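Local coordinates for protein Serpin48 (PDB 3OZQ) that is a serpin that specifically inhibits the serine protease SPE (Spätzle-processing enzyme) in the innate immunity of the mealworm Tenebrio molitor, at residues A41-A46 with T93-Y98; I97-N102 with G306-S311; V124-K129 with R162-N167; N130-L135 with E155-L160. All coordinates share one frame; numbering follows the deposited sequence.

Interaction 1. Residues A41-A46 with T93-Y98; sequences AATLLA and TANKIY
Leu44 and Ile97 meet at the apolar side of a helix lying against a β-strand, and a pair of waters fills the neighbouring polar side. The helix segment 41-46 runs at 30° to strand segment 93-98, their axes 9.5 Å apart at closest approach. On the dry side the Leu44 side chain leaves the helix with CG anti to the backbone N (chi1 -172°), which carries CD1 across to the strand. There CD1 lies 4.0 Å from Ile97 CG1, the two side chains passing each other in opposite directions. The same methyl also rests 4.2 Å from Asn95 CB, and Leu165 and Asn167 of the next strand, 163-174, touch Leu44 as well.

On the wet side, Thr43 OG1 and Asn95 OD1 stay 4.3 Å apart and are linked through solvent. Water 1 donates to Thr43 OG1 at 3.0 Å and to Asn95 OD1 at 3.2 Å. Water 2 repeats the bridge, donating at 3.2 Å to Thr43 OG1 and at 2.9 Å to Asn95 OD1. The hydroxyl also bonds the backbone O of Ser40, one turn back in the helix, while Asn95 ND2 makes a weak hydrogen bond to Asn167 OD1.

This is the place where, in the serpin fold, helix B (38-50 here) lies behind the centre of β-sheet A. The threonine proton is probably used on Ser40 O, so that OG1, like Asn95 OD1, meets both waters as an acceptor; the waters then supply the protons that join the two oxygens beside the leucine contact.

Interaction 2. Residues I97-N102 with G306-S311; sequences IYVKTN and GDLVIS
The hydroxyl oxygen Ser311 OG receives two backbone N-H groups, that of Arg162 and, weakly, that of Val163; three residues earlier on the same segment, Leu308 makes the apolar contact with Val99 and Lys100. The serine thus ties the beginning of strand 310-321 to the beginning of strand 163-174, the two parallel neighbours in serpin sheet A, while Leu308 reaches across the start of strand 163-174 to the end of strand 90-100.

Leu308 CD1 and Val99 CG1 are 3.5 Å apart, close for two methyl groups, and the side chains cross at about a right angle. Val99 presents this methyl because CG1 stands anti to its backbone N (chi1 -178°), beside the carbonyl carbon. The other leucine branch is less tightly placed: CD2 lies 4.3 Å from Lys100 CB. Beyond CB the lysine runs on, fully extended as far as CE, and its ammonium end turns away from the leucine.

Val163 and Phe103 also touch Leu308, placing its isobutyl group in an apolar patch with Val99. On the strand side Val99 is fixed by backbone hydrogen bonds to Glu122 and Val124 of the parallel strand 120-124. No hydrogen bond joins segments 97-102 and 306-311 themselves, so their attachment rests on dispersion between methyl and methylene groups, while the directional polar bonds go to neighbouring strands, 120-124 for Val99 and 163-174 for Ser311.

Interaction 3. Residues V124-K129 with R162-N167; sequences VDFSEK and RVVLIN
Phe126 makes the apolar contact, its ring reaching Val164 from the loop after strand 120-124. CE1 lies 3.8 Å and CZ 3.9 Å from Val164 CG2, and the two side chains cross obliquely. With CG anti to the carbonyl carbon (chi1 -60°), the ring is turned from the loop toward the strand. One of its faces is covered by Val124 CG1, 3.2 Å above the ring plane and displaced toward the rim, and Tyr98 of strand 90-100 touches the ring too.

In the serpin fold this is the space between sheet A and helix F, here 129-143, and Phe126 sits where the chain leaves one for the other.

Polar groups act mostly within the loop. Across the contact the nearest is Arg162 O, 3.9 Å from Phe126 CE2, a van der Waals approach. Asp125 OD1 accepts the backbone N-H of Ser127 at 2.7 Å, forming an Asx turn; the donor approaches from 42° out of the carboxylate plane with an N-H...O angle of 150°. Ser127 OG adds a weak bond to Asp125 OD1. Glu128 follows at the N-cap of the helix.

Interaction 4. Residues N130-L135 with E155-L160; sequences NDAAKL and EILNNL
Leu157 points its CD1 methyl at Ala132 and Ala133, two consecutive alanines of the helix that serpins call helix F (129-143), which lies across sheet A. Segment 155-160 belongs to the connection by which the chain returns from this helix to strand 163-174, so the contact holds the returning loop against the early turns of the helix it has just left.

The approach is end-on. In Leu157 the CG atom is anti to the carbonyl carbon (chi1 -52°) and CD1 is anti to CA across the next bond (chi2 -177°), giving an extended arm whose last carbon reaches the helix. That carbon lies 3.8 Å from Ala132 CB and 4.2 Å from Ala133 CB, thus meeting both methyl groups. It also comes within 3.8 Å of Ala133 N, touching the backbone between them; the small alanine side chains allow a close approach to the main chain. The second branch serves another neighbour, with Leu157 CD2 lying near Phe126 CD1, so a single isobutyl group connects the helix with the aromatic ring on the sheet side of it. Val152 and Pro154 pack on Ala133 as well.

All three touching residues are buried, and no hydrogen bond crosses between the segments. The loop's polar bonds are local: Glu155 N donates to Asp153 OD2, and Asn158 N to Thr161 OG1. Further on, Leu160 N makes a weak, bent bond of 2.7 Å to Asn158 OD1, with an N-H...O angle of 129°.

Overall arrangement
The four contacts occupy one end of the serpin body, on the same side of the chain's centre. Strand 90-100 is shared by interactions 1 and 2, whose centres are 15 Å apart, and it pairs antiparallel with strand 163-174 of interaction 3 through Lys96 with Ile166 and Tyr98 with Val164. The centres of interactions 2 and 3 are about 8 Å apart. Those of interactions 3 and 4 are about 6 Å apart. Strands 163-174 and 310-321, which run parallel, join interaction 3 to interaction 2. Helix 38-50 and helix 129-143 lie on opposite faces of these strands. Strand 325-326, probably the hinge of the reactive loop, also pairs with strand 163-174.

Interaction 1. Residues A41-A46 with T93-Y98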
loop_
_atom_site.group_PDB
_atom_site.type_symbol
_atom_site.label_atom_id
_atom_site.label_comp_id
_atom_site.label_asym_id
_atom_site.label_seq_id
_atom_site.Cartn_x
_atom_site.Cartn_y
_atom_site.Cartn_z
ATOM N N ALA A 41 3.520 -5.081 -1.137
ATOM C CA ALA A 41 4.952 -5.293 -1.197
ATOM C C ALA A 41 5.282 -6.604 -0.475
ATOM O O ALA A 41 6.101 -7.405 -0.946
ATOM C CB ALA A 41 5.685 -4.119 -0.562
ATOM N N ALA A 42 4.635 -6.819 0.667
ATOM C CA ALA A 42 4.882 -8.001 1.486
ATOM C C ALA A 42 4.552 -9.288 0.737
ATOM O O ALA A 42 5.300 -10.255 0.806
ATOM C CB ALA A 42 4.103 -7.928 2.798
ATOM N N THR A 43 3.435 -9.311 0.018
ATOM C CA THR A 43 3.111 -10.502 -0.759
ATOM C C THR A 43 4.101 -10.768 -1.915
ATOM O O THR A 43 4.349 -11.915 -2.308
ATOM C CB THR A 43 1.711 -10.399 -1.339
ATOM O OG1 THR A 43 1.656 -9.285 -2.235
ATOM C CG2 THR A 43 0.686 -10.236 -0.216
ATOM N N LEU A 44 4.647 -9.702 -2.484
ATOM C CA LEU A 44 5.593 -9.860 -3.574
ATOM C C LEU A 44 6.909 -10.392 -3.030
ATOM O O LEU A 44 7.498 -11.339 -3.565
ATOM C CB LEU A 44 5.786 -8.529 -4.303
ATOM C CG LEU A 44 6.618 -8.611 -5.577
ATOM C CD1 LEU A 44 6.164 -9.800 -6.388
ATOM C CD2 LEU A 44 6.500 -7.301 -6.398
ATOM N N LEU A 45 7.353 -9.808 -1.930
ATOM C CA LEU A 45 8.584 -10.252 -1.305
ATOM C C LEU A 45 8.456 -11.706 -0.815
ATOM O O LEU A 45 9.431 -12.458 -0.798
ATOM C CB LEU A 45 8.927 -9.339 -0.142
ATOM C CG LEU A 45 10.292 -9.604 0.484
ATOM C CD1 LEU A 45 11.408 -9.182 -0.454
ATOM C CD2 LEU A 45 10.417 -8.886 1.817
ATOM N N ALA A 46 7.253 -12.091 -0.389
ATOM C CA ALA A 46 7.004 -13.479 -0.017
ATOM C C ALA A 46 7.155 -14.411 -1.240
ATOM O O ALA A 46 7.674 -15.515 -1.126
ATOM C CB ALA A 46 5.623 -13.625 0.632
ATOM N N THR A 93 -3.892 -5.226 -8.899
ATOM C CA THR A 93 -2.450 -5.317 -8.730
ATOM C C THR A 93 -1.830 -5.840 -10.005
ATOM O O THR A 93 -2.415 -6.673 -10.694
ATOM C CB THR A 93 -2.090 -6.269 -7.571
ATOM O OG1 THR A 93 -2.291 -7.626 -7.987
ATOM C CG2 THR A 93 -2.961 -5.993 -6.377
ATOM N N ALA A 94 -0.653 -5.334 -10.331
ATOM C CA ALA A 94 0.148 -5.897 -11.399
ATOM C C ALA A 94 1.504 -6.128 -10.785
ATOM O O ALA A 94 2.319 -5.210 -10.710
ATOM C CB ALA A 94 0.242 -4.940 -12.560
ATOM N N ASN A 95 1.726 -7.352 -10.318
ATOM C CA ASN A 95 2.955 -7.716 -9.647
ATOM C C ASN A 95 3.701 -8.715 -10.504
ATOM O O ASN A 95 3.131 -9.703 -10.971
ATOM C CB ASN A 95 2.685 -8.312 -8.256
ATOM C CG ASN A 95 1.988 -7.331 -7.315
ATOM O OD1 ASN A 95 1.524 -7.710 -6.221
ATOM N ND2 ASN A 95 1.902 -6.067 -7.735
ATOM N N LYS A 96 4.980 -8.453 -10.714
ATOM C CA LYS A 96 5.774 -9.307 -11.580
ATOM C C LYS A 96 7.228 -9.350 -11.156
ATOM O O LYS A 96 7.774 -8.380 -10.627
ATOM C CB LYS A 96 5.650 -8.826 -13.020
ATOM C CG LYS A 96 6.608 -9.494 -13.959
ATOM C CD LYS A 96 5.925 -10.429 -14.887
ATOM C CE LYS A 96 5.143 -9.686 -15.927
ATOM N NZ LYS A 96 5.028 -10.551 -17.147
ATOM N N ILE A 97 7.858 -10.496 -11.386
ATOM C CA ILE A 97 9.272 -10.642 -11.120
ATOM C C ILE A 97 9.929 -10.901 -12.453
ATOM O O ILE A 97 9.786 -11.983 -13.009
ATOM C CB ILE A 97 9.545 -11.795 -10.140
ATOM C CG1 ILE A 97 8.934 -11.466 -8.767
ATOM C CG2 ILE A 97 11.038 -12.042 -10.000
ATOM C CD1 ILE A 97 9.422 -12.382 -7.649
ATOM N N TYR A 98 10.593 -9.885 -12.992
ATOM C CA TYR A 98 11.316 -10.028 -14.258
ATOM C C TYR A 98 12.742 -10.477 -13.990
ATOM O O TYR A 98 13.407 -9.911 -13.123
ATOM C CB TYR A 98 11.344 -8.708 -15.014
ATOM C CG TYR A 98 10.043 -8.340 -15.668
ATOM C CD1 TYR A 98 9.740 -8.774 -16.951
ATOM C CD2 TYR A 98 9.107 -7.559 -14.998
ATOM C CE1 TYR A 98 8.548 -8.432 -17.550
ATOM C CE2 TYR A 98 7.919 -7.208 -15.586
ATOM C CZ TYR A 98 7.639 -7.642 -16.862
ATOM O OH TYR A 98 6.445 -7.293 -17.440
HETATM O O HOH W 1 -0.566 -8.014 -3.880
HETATM O O HOH W 2 2.234 -10.306 -5.236
#

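Interaction 2. Residues I97-N102 with G306-S311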
loop_
_atom_site.group_PDB
_atom_site.type_symbol
_atom_site.label_atom_id
_atom_site.label_comp_id
_atom_site.label_asym_id
_atom_site.label_seq_id
_atom_site.Cartn_x
_atom_site.Cartn_y
_atom_site.Cartn_z
ATOM N N ILE A 97 7.858 -10.496 -11.386
ATOM C CA ILE A 97 9.272 -10.642 -11.120
ATOM C C ILE A 97 9.929 -10.901 -12.453
ATOM O O ILE A 97 9.786 -11.983 -13.009
ATOM C CB ILE A 97 9.545 -11.795 -10.140
ATOM C CG1 ILE A 97 8.934 -11.466 -8.767
ATOM C CG2 ILE A 97 11.038 -12.042 -10.000
ATOM C CD1 ILE A 97 9.422 -12.382 -7.649
ATOM N N TYR A 98 10.593 -9.885 -12.992
ATOM C CA TYR A 98 11.316 -10.028 -14.258
ATOM C C TYR A 98 12.742 -10.477 -13.990
ATOM O O TYR A 98 13.407 -9.911 -13.123
ATOM C CB TYR A 98 11.344 -8.708 -15.014
ATOM C CG TYR A 98 10.043 -8.340 -15.668
ATOM C CD1 TYR A 98 9.740 -8.774 -16.951
ATOM C CD2 TYR A 98 9.107 -7.559 -14.998
ATOM C CE1 TYR A 98 8.548 -8.432 -17.550
ATOM C CE2 TYR A 98 7.919 -7.208 -15.586
ATOM C CZ TYR A 98 7.639 -7.642 -16.862
ATOM O OH TYR A 98 6.445 -7.293 -17.440
ATOM N N VAL A 99 13.206 -11.469 -14.761
ATOM C CA VAL A 99 14.509 -12.094 -14.548
ATOM C C VAL A 99 15.434 -12.073 -15.791
ATOM O O VAL A 99 14.988 -12.258 -16.922
ATOM C CB VAL A 99 14.333 -13.547 -14.030
ATOM C CG1 VAL A 99 15.671 -14.183 -13.762
ATOM C CG2 VAL A 99 13.461 -13.550 -12.751
ATOM N N LYS A 100 16.716 -11.825 -15.551
ATOM C CA LYS A 100 17.746 -11.711 -16.591
ATOM C C LYS A 100 17.634 -12.876 -17.585
ATOM O O LYS A 100 17.542 -14.021 -17.150
ATOM C CB LYS A 100 19.108 -11.727 -15.889
ATOM C CG LYS A 100 20.341 -11.457 -16.731
ATOM C CD LYS A 100 21.566 -11.444 -15.819
ATOM C CE LYS A 100 22.885 -11.563 -16.599
ATOM N NZ LYS A 100 23.250 -10.310 -17.335
ATOM N N THR A 101 17.628 -12.596 -18.895
ATOM C CA THR A 101 17.340 -13.654 -19.887
ATOM C C THR A 101 18.267 -14.855 -19.758
ATOM O O THR A 101 17.865 -15.987 -20.023
ATOM C CB THR A 101 17.301 -13.186 -21.395
ATOM O OG1 THR A 101 18.206 -12.098 -21.629
ATOM C CG2 THR A 101 15.896 -12.761 -21.802
ATOM N N ASN A 102 19.498 -14.612 -19.327
ATOM C CA ASN A 102 20.490 -15.671 -19.287
ATOM C C ASN A 102 20.010 -16.843 -18.461
ATOM O O ASN A 102 20.401 -17.982 -18.715
ATOM C CB ASN A 102 21.815 -15.141 -18.739
ATOM C CG ASN A 102 22.257 -13.876 -19.437
ATOM O OD1 ASN A 102 21.664 -12.803 -19.244
ATOM N ND2 ASN A 102 23.295 -13.989 -20.265
ATOM N N GLY A 306 24.057 -17.230 -6.354
ATOM C CA GLY A 306 24.953 -16.130 -6.657
ATOM C C GLY A 306 24.816 -15.600 -8.075
ATOM O O GLY A 306 25.307 -14.521 -8.374
ATOM N N ASP A 307 24.149 -16.362 -8.936
ATOM C CA ASP A 307 23.789 -15.915 -10.279
ATOM C C ASP A 307 22.848 -14.703 -10.250
ATOM O O ASP A 307 23.016 -13.739 -10.999
ATOM C CB ASP A 307 23.097 -17.054 -11.036
ATOM C CG ASP A 307 24.090 -18.083 -11.606
ATOM O OD1 ASP A 307 23.630 -19.053 -12.245
ATOM O OD2 ASP A 307 25.319 -17.914 -11.420
ATOM N N LEU A 308 21.829 -14.768 -9.404
ATOM C CA LEU A 308 20.840 -13.696 -9.367
ATOM C C LEU A 308 20.843 -13.025 -8.007
ATOM O O LEU A 308 21.171 -13.645 -7.001
ATOM C CB LEU A 308 19.458 -14.245 -9.698
ATOM C CG LEU A 308 19.292 -14.824 -11.102
ATOM C CD1 LEU A 308 17.895 -15.398 -11.283
ATOM C CD2 LEU A 308 19.588 -13.781 -12.175
ATOM N N VAL A 309 20.537 -11.735 -7.997
ATOM C CA VAL A 309 20.281 -11.004 -6.766
ATOM C C VAL A 309 19.049 -10.170 -7.064
ATOM O O VAL A 309 18.693 -9.991 -8.232
ATOM C CB VAL A 309 21.440 -10.074 -6.375
ATOM C CG1 VAL A 309 22.779 -10.835 -6.392
ATOM C CG2 VAL A 309 21.492 -8.870 -7.314
ATOM N N ILE A 310 18.380 -9.669 -6.029
ATOM C CA ILE A 310 17.290 -8.748 -6.272
ATOM C C ILE A 310 17.900 -7.385 -6.546
ATOM O O ILE A 310 18.500 -6.775 -5.663
ATOM C CB ILE A 310 16.318 -8.628 -5.077
ATOM C CG1 ILE A 310 15.630 -9.966 -4.785
ATOM C CG2 ILE A 310 15.277 -7.572 -5.369
ATOM C CD1 ILE A 310 14.559 -9.860 -3.657
ATOM N N SER A 311 17.731 -6.903 -7.767
ATOM C CA SER A 311 18.371 -5.659 -8.177
ATOM C C SER A 311 17.529 -4.430 -7.821
ATOM O O SER A 311 18.059 -3.404 -7.400
ATOM C CB SER A 311 18.649 -5.686 -9.678
ATOM O OG SER A 311 19.415 -6.817 -10.029
#

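Interaction 3. Residues V124-K129 with R162-N167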
loop_
_atom_site.group_PDB
_atom_site.type_symbol
_atom_site.label_atom_id
_atom_site.label_comp_id
_atom_site.label_asym_id
_atom_site.label_seq_id
_atom_site.Cartn_x
_atom_site.Cartn_y
_atom_site.Cartn_z
ATOM N N VAL A 124 13.502 -11.392 -19.211
ATOM C CA VAL A 124 13.571 -10.182 -20.012
ATOM C C VAL A 124 15.029 -9.814 -20.175
ATOM O O VAL A 124 15.830 -10.029 -19.266
ATOM C CB VAL A 124 12.784 -8.993 -19.361
ATOM C CG1 VAL A 124 13.402 -8.595 -18.027
ATOM C CG2 VAL A 124 12.735 -7.794 -20.299
ATOM N N ASP A 125 15.374 -9.280 -21.342
ATOM C CA ASP A 125 16.731 -8.821 -21.589
ATOM C C ASP A 125 16.916 -7.397 -21.094
ATOM O O ASP A 125 16.402 -6.457 -21.698
ATOM C CB ASP A 125 17.057 -8.878 -23.081
ATOM C CG ASP A 125 18.535 -8.632 -23.361
ATOM O OD1 ASP A 125 19.258 -8.221 -22.427
ATOM O OD2 ASP A 125 18.972 -8.848 -24.512
ATOM N N PHE A 126 17.665 -7.234 -20.008
ATOM C CA PHE A 126 17.917 -5.900 -19.463
ATOM C C PHE A 126 19.032 -5.162 -20.222
ATOM O O PHE A 126 19.292 -3.986 -19.961
ATOM C CB PHE A 126 18.249 -5.963 -17.966
ATOM C CG PHE A 126 17.153 -6.571 -17.105
ATOM C CD1 PHE A 126 16.017 -5.849 -16.776
ATOM C CD2 PHE A 126 17.286 -7.851 -16.603
ATOM C CE1 PHE A 126 15.020 -6.407 -15.976
ATOM C CE2 PHE A 126 16.297 -8.412 -15.799
ATOM C CZ PHE A 126 15.176 -7.698 -15.485
ATOM N N SER A 127 19.691 -5.854 -21.153
ATOM C CA SER A 127 20.761 -5.245 -21.948
ATOM C C SER A 127 20.295 -3.937 -22.561
ATOM O O SER A 127 20.880 -2.879 -22.316
ATOM C CB SER A 127 21.223 -6.178 -23.076
ATOM O OG SER A 127 21.885 -7.318 -22.571
ATOM N N GLU A 128 19.246 -4.026 -23.374
ATOM C CA GLU A 128 18.658 -2.861 -24.009
ATOM C C GLU A 128 17.781 -2.160 -22.979
ATOM O O GLU A 128 16.626 -2.527 -22.807
ATOM C CB GLU A 128 17.805 -3.293 -25.203
ATOM C CG GLU A 128 18.533 -4.143 -26.234
ATOM C CD GLU A 128 19.423 -3.320 -27.148
ATOM O OE1 GLU A 128 18.870 -2.574 -27.990
ATOM O OE2 GLU A 128 20.668 -3.420 -27.022
ATOM N N LYS A 129 18.330 -1.154 -22.305
ATOM C CA LYS A 129 17.656 -0.534 -21.166
ATOM C C LYS A 129 16.232 -0.120 -21.487
ATOM O O LYS A 129 15.292 -0.520 -20.793
ATOM C CB LYS A 129 18.442 0.673 -20.647
ATOM C CG LYS A 129 19.807 0.350 -20.020
ATOM C CD LYS A 129 20.467 1.637 -19.496
ATOM C CE LYS A 129 21.682 1.375 -18.607
ATOM N NZ LYS A 129 22.964 1.169 -19.349
ATOM N N ARG A 162 19.634 -8.015 -12.526
ATOM C CA ARG A 162 19.444 -9.470 -12.477
ATOM C C ARG A 162 18.005 -9.882 -12.164
ATOM O O ARG A 162 17.423 -10.691 -12.872
ATOM C CB ARG A 162 20.396 -10.099 -11.451
ATOM C CG ARG A 162 21.765 -10.513 -12.048
ATOM C CD ARG A 162 22.906 -10.407 -11.028
ATOM N NE ARG A 162 23.098 -9.033 -10.533
ATOM C CZ ARG A 162 23.933 -8.705 -9.548
ATOM N NH1 ARG A 162 24.657 -9.643 -8.956
ATOM N NH2 ARG A 162 24.051 -7.450 -9.156
ATOM N N VAL A 163 17.445 -9.336 -11.087
ATOM C CA VAL A 163 16.017 -9.525 -10.800
ATOM C C VAL A 163 15.345 -8.221 -10.405
ATOM O O VAL A 163 15.839 -7.486 -9.531
ATOM C CB VAL A 163 15.770 -10.549 -9.675
ATOM C CG1 VAL A 163 14.269 -10.626 -9.342
ATOM C CG2 VAL A 163 16.307 -11.920 -10.069
ATOM N N VAL A 164 14.211 -7.941 -11.043
ATOM C CA VAL A 164 13.444 -6.754 -10.733
ATOM C C VAL A 164 12.050 -7.160 -10.283
ATOM O O VAL A 164 11.360 -7.898 -10.989
ATOM C CB VAL A 164 13.336 -5.819 -11.954
ATOM C CG1 VAL A 164 12.426 -4.632 -11.638
ATOM C CG2 VAL A 164 14.726 -5.353 -12.369
ATOM N N LEU A 165 11.664 -6.688 -9.098
ATOM C CA LEU A 165 10.291 -6.821 -8.587
ATOM C C LEU A 165 9.489 -5.589 -8.951
ATOM O O LEU A 165 9.844 -4.477 -8.574
ATOM C CB LEU A 165 10.265 -6.952 -7.062
ATOM C CG LEU A 165 11.062 -7.997 -6.276
ATOM C CD1 LEU A 165 10.221 -8.618 -5.175
ATOM C CD2 LEU A 165 11.732 -9.057 -7.137
ATOM N N ILE A 166 8.401 -5.798 -9.674
ATOM C CA ILE A 166 7.490 -4.722 -10.034
ATOM C C ILE A 166 6.191 -4.909 -9.258
ATOM O O ILE A 166 5.683 -6.027 -9.181
ATOM C CB ILE A 166 7.143 -4.794 -11.518
ATOM C CG1 ILE A 166 8.335 -4.335 -12.348
ATOM C CG2 ILE A 166 5.939 -3.944 -11.806
ATOM C CD1 ILE A 166 9.083 -3.185 -11.729
ATOM N N ASN A 167 5.664 -3.822 -8.701
ATOM C CA ASN A 167 4.475 -3.877 -7.820
ATOM C C ASN A 167 3.585 -2.652 -7.986
ATOM O O ASN A 167 3.777 -1.654 -7.316
ATOM C CB ASN A 167 4.944 -3.978 -6.369
ATOM C CG ASN A 167 3.805 -4.089 -5.367
ATOM O OD1 ASN A 167 2.669 -4.415 -5.709
ATOM N ND2 ASN A 167 4.131 -3.857 -4.107
#

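Interaction 4. Residues N130-L135 with E155-L160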
loop_
_atom_site.group_PDB
_atom_site.type_symbol
_atom_site.label_atom_id
_atom_site.label_comp_id
_atom_site.label_asym_id
_atom_site.label_seq_id
_atom_site.Cartn_x
_atom_site.Cartn_y
_atom_site.Cartn_z
ATOM N N ASN A 130 16.067 0.671 -22.544
ATOM C CA ASN A 130 14.780 1.294 -22.840
ATOM C C ASN A 130 13.688 0.341 -23.318
ATOM O O ASN A 130 12.507 0.542 -23.025
ATOM C CB ASN A 130 14.961 2.456 -23.819
ATOM C CG ASN A 130 15.797 3.567 -23.231
ATOM O OD1 ASN A 130 17.018 3.572 -23.364
ATOM N ND2 ASN A 130 15.149 4.501 -22.553
ATOM N N ASP A 131 14.079 -0.681 -24.067
ATOM C CA ASP A 131 13.141 -1.709 -24.485
ATOM C C ASP A 131 12.653 -2.496 -23.271
ATOM O O ASP A 131 11.490 -2.899 -23.205
ATOM C CB ASP A 131 13.807 -2.661 -25.480
ATOM C CG ASP A 131 14.202 -1.968 -26.777
ATOM O OD1 ASP A 131 14.406 -0.732 -26.756
ATOM O OD2 ASP A 131 14.304 -2.658 -27.813
ATOM N N ALA A 132 13.553 -2.725 -22.322
ATOM C CA ALA A 132 13.211 -3.512 -21.142
ATOM C C ALA A 132 12.206 -2.729 -20.312
ATOM O O ALA A 132 11.096 -3.203 -20.063
ATOM C CB ALA A 132 14.458 -3.859 -20.339
ATOM N N ALA A 133 12.585 -1.506 -19.945
ATOM C CA ALA A 133 11.689 -0.553 -19.294
ATOM C C ALA A 133 10.320 -0.458 -19.969
ATOM O O ALA A 133 9.286 -0.604 -19.315
ATOM C CB ALA A 133 12.338 0.809 -19.231
ATOM N N LYS A 134 10.306 -0.213 -21.275
ATOM C CA LYS A 134 9.040 -0.115 -22.000
ATOM C C LYS A 134 8.202 -1.393 -21.882
ATOM O O LYS A 134 6.992 -1.349 -21.694
ATOM C CB LYS A 134 9.281 0.224 -23.478
ATOM C CG LYS A 134 7.989 0.492 -24.231
ATOM C CD LYS A 134 8.224 1.041 -25.627
ATOM C CE LYS A 134 6.925 1.599 -26.213
ATOM N NZ LYS A 134 6.499 2.874 -25.556
ATOM N N LEU A 135 8.865 -2.530 -21.986
ATOM C CA LEU A 135 8.208 -3.829 -21.950
ATOM C C LEU A 135 7.510 -4.013 -20.606
ATOM O O LEU A 135 6.328 -4.356 -20.550
ATOM C CB LEU A 135 9.251 -4.933 -22.175
ATOM C CG LEU A 135 8.914 -6.419 -22.349
ATOM C CD1 LEU A 135 8.932 -7.157 -21.014
ATOM C CD2 LEU A 135 7.593 -6.614 -23.084
ATOM N N GLU A 155 16.509 4.354 -16.361
ATOM C CA GLU A 155 17.787 4.698 -15.760
ATOM C C GLU A 155 18.197 3.771 -14.611
ATOM O O GLU A 155 19.381 3.680 -14.282
ATOM C CB GLU A 155 17.782 6.158 -15.298
ATOM C CG GLU A 155 17.703 7.160 -16.448
ATOM C CD GLU A 155 18.944 7.153 -17.330
ATOM O OE1 GLU A 155 19.861 7.957 -17.059
ATOM O OE2 GLU A 155 19.002 6.353 -18.293
ATOM N N ILE A 156 17.232 3.085 -14.003
ATOM C CA ILE A 156 17.538 2.190 -12.885
ATOM C C ILE A 156 18.145 0.887 -13.371
ATOM O O ILE A 156 18.737 0.135 -12.594
ATOM C CB ILE A 156 16.289 1.868 -12.032
ATOM C CG1 ILE A 156 15.328 0.960 -12.805
ATOM C CG2 ILE A 156 15.618 3.132 -11.584
ATOM C CD1 ILE A 156 14.380 0.170 -11.930
ATOM N N LEU A 157 17.997 0.619 -14.664
ATOM C CA LEU A 157 18.512 -0.610 -15.258
ATOM C C LEU A 157 19.979 -0.468 -15.642
ATOM O O LEU A 157 20.410 0.597 -16.078
ATOM C CB LEU A 157 17.700 -0.966 -16.502
ATOM C CG LEU A 157 16.188 -1.006 -16.288
ATOM C CD1 LEU A 157 15.503 -1.432 -17.572
ATOM C CD2 LEU A 157 15.863 -1.965 -15.145
ATOM N N ASN A 158 20.740 -1.549 -15.494
ATOM C CA ASN A 158 22.143 -1.544 -15.892
ATOM C C ASN A 158 22.670 -2.925 -16.220
ATOM O O ASN A 158 21.944 -3.921 -16.131
ATOM C CB ASN A 158 23.000 -0.876 -14.815
ATOM C CG ASN A 158 22.925 -1.592 -13.493
ATOM O OD1 ASN A 158 22.959 -2.823 -13.438
ATOM N ND2 ASN A 158 22.818 -0.830 -12.419
ATOM N N ASN A 159 23.940 -2.985 -16.608
ATOM C CA ASN A 159 24.555 -4.247 -16.987
ATOM C C ASN A 159 24.434 -5.307 -15.895
ATOM O O ASN A 159 24.457 -6.501 -16.184
ATOM C CB ASN A 159 26.019 -4.064 -17.446
ATOM C CG ASN A 159 26.796 -3.068 -16.589
ATOM O OD1 ASN A 159 27.680 -3.451 -15.824
ATOM N ND2 ASN A 159 26.494 -1.784 -16.745
ATOM N N LEU A 160 24.279 -4.870 -14.646
ATOM C CA LEU A 160 24.119 -5.814 -13.540
ATOM C C LEU A 160 22.670 -6.113 -13.116
ATOM O O LEU A 160 22.454 -6.814 -12.135
ATOM C CB LEU A 160 24.911 -5.350 -12.321
ATOM C CG LEU A 160 26.387 -5.744 -12.268
ATOM C CD1 LEU A 160 26.928 -5.398 -10.891
ATOM C CD2 LEU A 160 26.567 -7.220 -12.570
#